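Local atomic coordinates of glucoamylase (Thermoanaerobacterium thermosaccharolyticum, PDB entry 1LF6), a protein that catalyses the hydrolysis of terminal alpha-1,4-linked glucose units, taken successively from the non-reducing ends of glucan chains, with release of beta-D-glucose. Residues A[15-20]-A[222-227]; A[130-135]-A[245-250]; A[153-158]-A[230-235]. All blocks are in the same frame, centred on the assembly; numbering follows the deposited sequence.

Interaction 1: residues A[15-20]-A[222-227]; sequences DRFNNI and HYDSAR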
loop_
_atom_site.group_PDB
_atom_site.type_symbol
_atom_site.label_atom_id
_atom_site.label_comp_id
_atom_site.label_asym_id
_atom_site.label_seq_id
_atom_site.Cartn_x
_atom_site.Cartn_y
_atom_site.Cartn_z
ATOM N N ASP A 15 -5.997 22.643 31.034
ATOM C CA ASP A 15 -5.707 24.071 31.097
ATOM C C ASP A 15 -4.858 24.486 29.904
ATOM O O ASP A 15 -3.751 23.978 29.717
ATOM C CB ASP A 15 -4.948 24.402 32.383
ATOM C CG ASP A 15 -5.704 23.999 33.631
ATOM O OD1 ASP A 15 -5.108 24.064 34.728
ATOM O OD2 ASP A 15 -6.892 23.626 33.522
ATOM N N ARG A 16 -5.374 25.408 29.097
ATOM C CA ARG A 16 -4.648 25.887 27.926
ATOM C C ARG A 16 -4.012 27.242 28.229
ATOM O O ARG A 16 -4.534 28.018 29.027
ATOM C CB ARG A 16 -5.595 25.998 26.726
ATOM C CG ARG A 16 -4.909 26.379 25.419
ATOM C CD ARG A 16 -5.864 26.246 24.240
ATOM N NE ARG A 16 -5.272 26.734 22.995
ATOM C CZ ARG A 16 -5.866 26.669 21.806
ATOM N NH1 ARG A 16 -5.249 27.142 20.731
ATOM N NH2 ARG A 16 -7.073 26.128 21.688
ATOM N N PHE A 17 -2.881 27.516 27.593
ATOM C CA PHE A 17 -2.175 28.772 27.806
ATOM C C PHE A 17 -1.450 29.231 26.548
ATOM O O PHE A 17 -0.849 28.425 25.835
ATOM C CB PHE A 17 -1.160 28.617 28.940
ATOM C CG PHE A 17 -0.262 27.422 28.788
ATOM C CD1 PHE A 17 -0.661 26.173 29.252
ATOM C CD2 PHE A 17 0.973 27.539 28.161
ATOM C CE1 PHE A 17 0.158 25.058 29.098
ATOM C CE2 PHE A 17 1.800 26.429 28.000
ATOM C CZ PHE A 17 1.391 25.186 28.470
ATOM N N ASN A 18 -1.515 30.531 26.277
ATOM C CA ASN A 18 -0.850 31.104 25.115
ATOM C C ASN A 18 0.112 32.183 25.597
ATOM O O ASN A 18 -0.150 33.382 25.481
ATOM C CB ASN A 18 -1.879 31.686 24.139
ATOM C CG ASN A 18 -1.241 32.227 22.875
ATOM O OD1 ASN A 18 -0.254 31.678 22.382
ATOM N ND2 ASN A 18 -1.808 33.300 22.335
ATOM N N ASN A 19 1.233 31.730 26.143
ATOM C CA ASN A 19 2.251 32.616 26.679
ATOM C C ASN A 19 3.110 33.267 25.602
ATOM O O ASN A 19 3.402 34.463 25.675
ATOM C CB ASN A 19 3.135 31.833 27.654
ATOM C CG ASN A 19 2.344 31.252 28.817
ATOM O OD1 ASN A 19 2.526 30.090 29.185
ATOM N ND2 ASN A 19 1.466 32.061 29.405
ATOM N N ILE A 20 3.511 32.484 24.605
ATOM C CA ILE A 20 4.352 32.995 23.529
ATOM C C ILE A 20 4.012 32.327 22.192
ATOM O O ILE A 20 4.104 31.108 22.053
ATOM C CB ILE A 20 5.844 32.740 23.837
ATOM C CG1 ILE A 20 6.152 33.150 25.280
ATOM C CG2 ILE A 20 6.720 33.536 22.877
ATOM C CD1 ILE A 20 7.250 32.325 25.923
ATOM N N HIS A 222 10.778 28.648 22.792
ATOM C CA HIS A 222 9.831 27.790 23.489
ATOM C C HIS A 222 8.404 28.240 23.217
ATOM O O HIS A 222 7.609 28.439 24.139
ATOM C CB HIS A 222 10.116 27.807 24.992
ATOM C CG HIS A 222 11.397 27.126 25.367
ATOM N ND1 HIS A 222 11.565 25.760 25.281
ATOM C CD2 HIS A 222 12.582 27.624 25.794
ATOM C CE1 HIS A 222 12.798 25.446 25.637
ATOM N NE2 HIS A 222 13.435 26.559 25.953
ATOM N N TYR A 223 8.083 28.387 21.937
ATOM C CA TYR A 223 6.756 28.819 21.519
ATOM C C TYR A 223 5.705 27.790 21.909
ATOM O O TYR A 223 5.968 26.590 21.891
ATOM C CB TYR A 223 6.732 29.023 20.006
ATOM C CG TYR A 223 7.786 29.977 19.495
ATOM C CD1 TYR A 223 7.864 31.285 19.976
ATOM C CD2 TYR A 223 8.682 29.586 18.502
ATOM C CE1 TYR A 223 8.804 32.178 19.474
ATOM C CE2 TYR A 223 9.623 30.471 17.994
ATOM C CZ TYR A 223 9.677 31.766 18.481
ATOM O OH TYR A 223 10.595 32.652 17.964
ATOM N N ASP A 224 4.513 28.262 22.261
ATOM C CA ASP A 224 3.435 27.360 22.642
ATOM C C ASP A 224 2.209 27.570 21.766
ATOM O O ASP A 224 1.104 27.156 22.116
ATOM C CB ASP A 224 3.071 27.548 24.125
ATOM C CG ASP A 224 2.546 28.946 24.442
ATOM O OD1 ASP A 224 2.391 29.254 25.643
ATOM O OD2 ASP A 224 2.280 29.733 23.508
ATOM N N SER A 225 2.418 28.202 20.615
ATOM C CA SER A 225 1.334 28.478 19.679
ATOM C C SER A 225 1.872 28.785 18.283
ATOM O O SER A 225 2.890 29.461 18.133
ATOM C CB SER A 225 0.505 29.662 20.189
ATOM O OG SER A 225 -0.524 30.008 19.282
ATOM N N ALA A 226 1.184 28.278 17.262
ATOM C CA ALA A 226 1.582 28.495 15.872
ATOM C C ALA A 226 0.544 27.894 14.928
ATOM O O ALA A 226 -0.216 27.003 15.320
ATOM C CB ALA A 226 2.952 27.871 15.613
ATOM N N ARG A 227 0.503 28.387 13.691
ATOM C CA ARG A 227 -0.440 27.874 12.699
ATOM C C ARG A 227 0.116 27.965 11.285
ATOM O O ARG A 227 0.443 29.048 10.801
ATOM C CB ARG A 227 -1.779 28.617 12.777
ATOM C CG ARG A 227 -2.825 28.054 11.828
ATOM C CD ARG A 227 -4.224 28.494 12.191
ATOM N NE ARG A 227 -4.386 29.937 12.091
ATOM C CZ ARG A 227 -5.499 30.584 12.416
ATOM N NH1 ARG A 227 -6.549 29.908 12.863
ATOM N NH2 ARG A 227 -5.562 31.904 12.294
HETATM O O HOH W 1 -1.049 27.113 23.649
HETATM O O HOH W 2 4.116 28.303 27.269
#
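The carboxylate of Asp224 reaches into the backbone turn at Asn19 and Ile20 and takes up a peptide N-H with each oxygen. Asp224 OD1 receives Asn19 N at 2.8 Å through its syn lone pair. Asp224 OD2 receives Ile20 N at a longer 3.2 Å, the donor standing 42° out of the carboxylate plane. Asp224 CG sits between its own backbone N and carbonyl carbon (chi1 63°), a rotation that brings the acid back over the turn while Asp224 N makes a nearly straight bond of 2.9 Å to Ile20 O. Packing is tight here: Ile20 O and Asp224 OD2, both acceptors, lie only 2.7 Å apart without a hydrogen bond. Phe17 turns the edge of its ring, at CD2, to the same carboxylate. The margin is looser. A water donates to both Asp224 OD1 and Asn19 OD1, and the exposed Ile20 leans its CG2 on the Tyr223 ring edge, Ile20 CG2 lying 3.8 Å from Tyr223 CD1. The contact joins the loop after strand 14-16 to the loop leading into strand 225-228, at the surface of the N-terminal beta-sandwich domain of this bacterial glucoamylase, where both strands pair with strand 166-173.

Interaction 2: residues A[130-135]-A[245-250]; sequences RNSLIM and EIVLSF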
loop_
_atom_site.group_PDB
_atom_site.type_symbol
_atom_site.label_atom_id
_atom_site.label_comp_id
_atom_site.label_asym_id
_atom_site.label_seq_id
_atom_site.Cartn_x
_atom_site.Cartn_y
_atom_site.Cartn_z
ATOM N N ARG A 130 -8.000 1.987 22.373
ATOM C CA ARG A 130 -8.292 3.368 22.015
ATOM C C ARG A 130 -7.379 3.911 20.918
ATOM O O ARG A 130 -6.385 3.286 20.559
ATOM C CB ARG A 130 -8.201 4.237 23.267
ATOM C CG ARG A 130 -6.889 4.076 24.024
ATOM C CD ARG A 130 -6.956 4.738 25.394
ATOM N NE ARG A 130 -7.852 4.035 26.311
ATOM C CZ ARG A 130 -7.525 2.942 26.996
ATOM N NH1 ARG A 130 -8.411 2.374 27.806
ATOM N NH2 ARG A 130 -6.310 2.419 26.882
ATOM N N ASN A 131 -7.720 5.088 20.402
ATOM C CA ASN A 131 -6.966 5.709 19.317
ATOM C C ASN A 131 -5.658 6.388 19.713
ATOM O O ASN A 131 -5.566 7.619 19.747
ATOM C CB ASN A 131 -7.863 6.711 18.582
ATOM C CG ASN A 131 -9.151 6.079 18.088
ATOM O OD1 ASN A 131 -9.134 5.007 17.494
ATOM N ND2 ASN A 131 -10.274 6.744 18.326
ATOM N N SER A 132 -4.636 5.586 19.998
ATOM C CA SER A 132 -3.338 6.137 20.365
ATOM C C SER A 132 -2.182 5.298 19.834
ATOM O O SER A 132 -2.235 4.066 19.829
ATOM C CB SER A 132 -3.218 6.265 21.887
ATOM O OG SER A 132 -2.996 5.002 22.484
ATOM N N LEU A 133 -1.141 5.985 19.378
ATOM C CA LEU A 133 0.055 5.336 18.858
ATOM C C LEU A 133 1.095 5.393 19.967
ATOM O O LEU A 133 1.285 6.437 20.594
ATOM C CB LEU A 133 0.583 6.071 17.624
ATOM C CG LEU A 133 1.885 5.514 17.040
ATOM C CD1 LEU A 133 1.653 4.100 16.523
ATOM C CD2 LEU A 133 2.370 6.424 15.914
ATOM N N ILE A 134 1.769 4.272 20.199
ATOM C CA ILE A 134 2.762 4.196 21.259
ATOM C C ILE A 134 4.164 3.924 20.743
ATOM O O ILE A 134 4.354 3.123 19.833
ATOM C CB ILE A 134 2.392 3.077 22.253
ATOM C CG1 ILE A 134 0.982 3.314 22.792
ATOM C CG2 ILE A 134 3.408 3.026 23.380
ATOM C CD1 ILE A 134 0.363 2.106 23.462
ATOM N N MET A 135 5.142 4.599 21.330
ATOM C CA MET A 135 6.534 4.401 20.963
ATOM C C MET A 135 7.407 4.445 22.201
ATOM O O MET A 135 7.598 5.504 22.799
ATOM C CB MET A 135 7.040 5.469 19.987
ATOM C CG MET A 135 8.553 5.367 19.755
ATOM S SD MET A 135 9.283 6.674 18.748
ATOM C CE MET A 135 8.972 8.112 19.797
ATOM N N GLU A 245 8.373 6.572 27.310
ATOM C CA GLU A 245 7.256 6.222 26.445
ATOM C C GLU A 245 6.597 7.459 25.835
ATOM O O GLU A 245 6.163 8.360 26.557
ATOM C CB GLU A 245 6.206 5.443 27.238
ATOM C CG GLU A 245 6.747 4.222 27.956
ATOM C CD GLU A 245 5.689 3.507 28.781
ATOM O OE1 GLU A 245 6.031 2.503 29.440
ATOM O OE2 GLU A 245 4.519 3.949 28.772
ATOM N N ILE A 246 6.523 7.497 24.507
ATOM C CA ILE A 246 5.891 8.611 23.810
ATOM C C ILE A 246 4.529 8.139 23.313
ATOM O O ILE A 246 4.418 7.078 22.692
ATOM C CB ILE A 246 6.752 9.091 22.611
ATOM C CG1 ILE A 246 8.078 9.661 23.122
ATOM C CG2 ILE A 246 6.001 10.157 21.811
ATOM C CD1 ILE A 246 7.922 10.839 24.077
ATOM N N VAL A 247 3.491 8.917 23.602
ATOM C CA VAL A 247 2.144 8.556 23.185
ATOM C C VAL A 247 1.475 9.651 22.362
ATOM O O VAL A 247 1.481 10.821 22.743
ATOM C CB VAL A 247 1.242 8.236 24.407
ATOM C CG1 VAL A 247 -0.164 7.876 23.944
ATOM C CG2 VAL A 247 1.844 7.094 25.212
ATOM N N LEU A 248 0.903 9.255 21.226
ATOM C CA LEU A 248 0.198 10.180 20.347
ATOM C C LEU A 248 -1.242 9.705 20.235
ATOM O O LEU A 248 -1.512 8.613 19.723
ATOM C CB LEU A 248 0.840 10.210 18.961
ATOM C CG LEU A 248 0.121 11.062 17.909
ATOM C CD1 LEU A 248 0.181 12.533 18.291
ATOM C CD2 LEU A 248 0.772 10.835 16.546
ATOM N N SER A 249 -2.166 10.524 20.724
ATOM C CA SER A 249 -3.575 10.175 20.688
ATOM C C SER A 249 -4.362 11.084 19.753
ATOM O O SER A 249 -3.917 12.183 19.411
ATOM C CB SER A 249 -4.153 10.224 22.105
ATOM O OG SER A 249 -3.459 9.320 22.950
ATOM N N PHE A 250 -5.537 10.611 19.350
ATOM C CA PHE A 250 -6.404 11.345 18.438
ATOM C C PHE A 250 -7.807 11.490 19.008
ATOM O O PHE A 250 -8.244 10.678 19.827
ATOM C CB PHE A 250 -6.479 10.610 17.097
ATOM C CG PHE A 250 -5.148 10.460 16.412
ATOM C CD1 PHE A 250 -4.775 11.326 15.390
ATOM C CD2 PHE A 250 -4.260 9.464 16.802
ATOM C CE1 PHE A 250 -3.538 11.203 14.765
ATOM C CE2 PHE A 250 -3.019 9.333 16.186
ATOM C CZ PHE A 250 -2.657 10.205 15.164
HETATM O O HOH W 3 -10.473 9.333 20.081
#
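Strands 132-135 and 245-250 run antiparallel, their axes 4.5 Å apart at closest approach, and Leu133 faces Leu248 as a hydrogen-bonded pair: Leu133 N reaches Leu248 O at 2.7 Å, and Leu248 N returns to Leu133 O. Met135 and Ile246 repeat the reciprocal pattern. Their side chains lie alongside each other and point the same way; the Met135 chain is extended as far as SD and bends at chi3 (64°), which lays Met135 CE against Ile246 CB at 3.7 Å. The non-hydrogen-bonded pairs, Ile134 with Val247 between these two and Ser132 with Ser249 beyond Leu133, put their side chains on the other face; Ser132 CB comes within 3.2 Å of Ser249 OG.

At the end of the pairing Asn131 O accepts Phe250 N at 3.0 Å and also lies in the plane of the Phe250 ring, beside its CD2 edge. Asn131 is the centre of an inverse gamma turn, and a water links its ND2 to Phe250 O. Farther out, Lys49 N holds Asn131 OD1, while Thr264 OG1 bonds with Ser132 OG. Thr264 belongs to helix 254-266, which covers the face bearing Ile134, Val247 and Ser249. Strand 118-126 flanks one edge of the pair through Ile134 and Phe125, and strand 186-192 the other through Val247 and Ser191, making these two strands interior members of their antiparallel sheet.

Interaction 3: residues A[153-158]-A[230-235]; sequences LAYDPH and IIEGAE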
loop_
_atom_site.group_PDB
_atom_site.type_symbol
_atom_site.label_atom_id
_atom_site.label_comp_id
_atom_site.label_asym_id
_atom_site.label_seq_id
_atom_site.Cartn_x
_atom_site.Cartn_y
_atom_site.Cartn_z
ATOM N N LEU A 153 12.684 15.535 20.306
ATOM C CA LEU A 153 11.657 14.861 19.525
ATOM C C LEU A 153 10.966 15.893 18.640
ATOM O O LEU A 153 10.521 16.934 19.127
ATOM C CB LEU A 153 10.632 14.211 20.460
ATOM C CG LEU A 153 9.508 13.389 19.819
ATOM C CD1 LEU A 153 10.110 12.197 19.094
ATOM C CD2 LEU A 153 8.530 12.920 20.888
ATOM N N ALA A 154 10.881 15.605 17.344
ATOM C CA ALA A 154 10.239 16.514 16.395
ATOM C C ALA A 154 9.015 15.853 15.778
ATOM O O ALA A 154 9.128 14.895 15.016
ATOM C CB ALA A 154 11.223 16.918 15.305
ATOM N N TYR A 155 7.843 16.372 16.129
ATOM C CA TYR A 155 6.573 15.861 15.634
ATOM C C TYR A 155 6.039 16.788 14.548
ATOM O O TYR A 155 5.845 17.978 14.789
ATOM C CB TYR A 155 5.572 15.777 16.792
ATOM C CG TYR A 155 4.133 15.574 16.375
ATOM C CD1 TYR A 155 3.767 14.511 15.553
ATOM C CD2 TYR A 155 3.132 16.444 16.812
ATOM C CE1 TYR A 155 2.440 14.315 15.177
ATOM C CE2 TYR A 155 1.803 16.256 16.444
ATOM C CZ TYR A 155 1.464 15.189 15.625
ATOM O OH TYR A 155 0.153 14.994 15.265
ATOM N N ASP A 156 5.796 16.247 13.356
ATOM C CA ASP A 156 5.281 17.057 12.255
ATOM C C ASP A 156 3.851 16.682 11.881
ATOM O O ASP A 156 3.619 15.728 11.140
ATOM C CB ASP A 156 6.175 16.917 11.025
ATOM C CG ASP A 156 5.759 17.843 9.902
ATOM O OD1 ASP A 156 6.418 17.822 8.848
ATOM O OD2 ASP A 156 4.775 18.597 10.070
ATOM N N PRO A 157 2.869 17.436 12.386
ATOM C CA PRO A 157 1.483 17.115 12.056
ATOM C C PRO A 157 1.040 17.631 10.689
ATOM O O PRO A 157 1.338 18.767 10.311
ATOM C CB PRO A 157 0.708 17.766 13.193
ATOM C CG PRO A 157 1.506 18.998 13.457
ATOM C CD PRO A 157 2.934 18.492 13.414
ATOM N N HIS A 158 0.345 16.770 9.950
ATOM C CA HIS A 158 -0.212 17.111 8.642
ATOM C C HIS A 158 -1.654 16.645 8.711
ATOM O O HIS A 158 -2.073 15.773 7.951
ATOM C CB HIS A 158 0.502 16.363 7.517
ATOM C CG HIS A 158 1.807 16.972 7.118
ATOM N ND1 HIS A 158 2.383 16.749 5.887
ATOM C CD2 HIS A 158 2.657 17.784 7.791
ATOM C CE1 HIS A 158 3.532 17.396 5.817
ATOM N NE2 HIS A 158 3.722 18.033 6.960
ATOM N N ILE A 230 3.852 23.643 10.646
ATOM C CA ILE A 230 4.540 23.627 11.923
ATOM C C ILE A 230 5.242 22.325 12.284
ATOM O O ILE A 230 5.048 21.291 11.650
ATOM C CB ILE A 230 3.555 23.960 13.048
ATOM C CG1 ILE A 230 2.496 22.862 13.150
ATOM C CG2 ILE A 230 2.882 25.297 12.761
ATOM C CD1 ILE A 230 1.515 23.046 14.293
ATOM N N ILE A 231 6.065 22.407 13.323
ATOM C CA ILE A 231 6.803 21.267 13.845
ATOM C C ILE A 231 6.760 21.376 15.370
ATOM O O ILE A 231 7.229 22.359 15.952
ATOM C CB ILE A 231 8.261 21.289 13.360
ATOM C CG1 ILE A 231 8.287 21.208 11.832
ATOM C CG2 ILE A 231 9.039 20.133 13.989
ATOM C CD1 ILE A 231 9.661 21.278 11.242
ATOM N N GLU A 232 6.165 20.382 16.012
ATOM C CA GLU A 232 6.069 20.389 17.460
ATOM C C GLU A 232 7.269 19.655 18.039
ATOM O O GLU A 232 7.340 18.429 18.000
ATOM C CB GLU A 232 4.739 19.758 17.888
ATOM C CG GLU A 232 3.558 20.525 17.307
ATOM C CD GLU A 232 2.222 20.182 17.933
ATOM O OE1 GLU A 232 1.320 21.049 17.885
ATOM O OE2 GLU A 232 2.062 19.058 18.465
ATOM N N GLY A 233 8.228 20.432 18.538
ATOM C CA GLY A 233 9.441 19.870 19.102
ATOM C C GLY A 233 9.463 19.857 20.617
ATOM O O GLY A 233 8.765 20.632 21.272
ATOM N N ALA A 234 10.267 18.960 21.176
ATOM C CA ALA A 234 10.385 18.837 22.619
ATOM C C ALA A 234 11.690 18.148 22.972
ATOM O O ALA A 234 12.184 17.304 22.222
ATOM C CB ALA A 234 9.206 18.046 23.180
ATOM N N GLU A 235 12.256 18.525 24.111
ATOM C CA GLU A 235 13.493 17.923 24.572
ATOM C C GLU A 235 13.157 16.862 25.612
ATOM O O GLU A 235 12.246 17.031 26.425
ATOM C CB GLU A 235 14.420 18.985 25.174
ATOM C CG GLU A 235 15.652 18.420 25.876
ATOM C CD GLU A 235 16.697 19.485 26.163
ATOM O OE1 GLU A 235 16.310 20.610 26.546
ATOM O OE2 GLU A 235 17.904 19.194 26.012
#
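Glu232 and Tyr155 have the most surface buried here, and their side chains run side by side from a hydrogen-bonded antiparallel pair. Tyr155 N donates to Glu232 O at 2.8 Å, and Glu232 N donates back to Tyr155 O at 2.7 Å. With Tyr155 CG anti to its nitrogen (chi1 166°) and Glu232 extended beyond CG, the carboxylate comes up at the ring's edge: Glu232 OE2 lies in the ring plane, 3.3 Å from Tyr155 CD2, with carboxylate and ring planes 63° apart. If the acid is ionised, this edge approach probably sets its charge against the slightly positive C-H rim of the ring. Pro157 CD covers part of one ring face, and the phenol OH bonds with Thr188 OG1, fixing the far end of the ring. Leu153, next in buried area, pairs with Ala234; Leu153 N reaches Ala234 O at 2.7 Å, and Leu153 O takes Ala234 N and a CA-H contact from Gly233 CA at 3.1 Å. Beyond Glu232 lie Leu179 and Ala181 of strand 176-183. The Leu153, Tyr155 and Glu232 side chains therefore face across to a second antiparallel sheet, as expected of the beta-sandwich N-terminal domain.

In the fold
All three contacts lie in the N-terminal beta-sandwich. Interactions 2 and 3 belong to different sheets, their centres 15 Å apart, and meet in the core between them: Ile246 CD1 packs on Leu153 CD2 at 3.9 Å, and Leu248 CD1 on Tyr155 OH at the same distance. Interaction 1 stands at the surface, 14 Å from interaction 3 and 22 Å from interaction 2 by centres; strand 225-228, in the sheet of interaction 2, runs on directly into strand 230-236 of interaction 3. None lies at the probable catalytic residues, Glu435 and Glu438, which fall in the family 15 region with its (alpha/alpha) barrel.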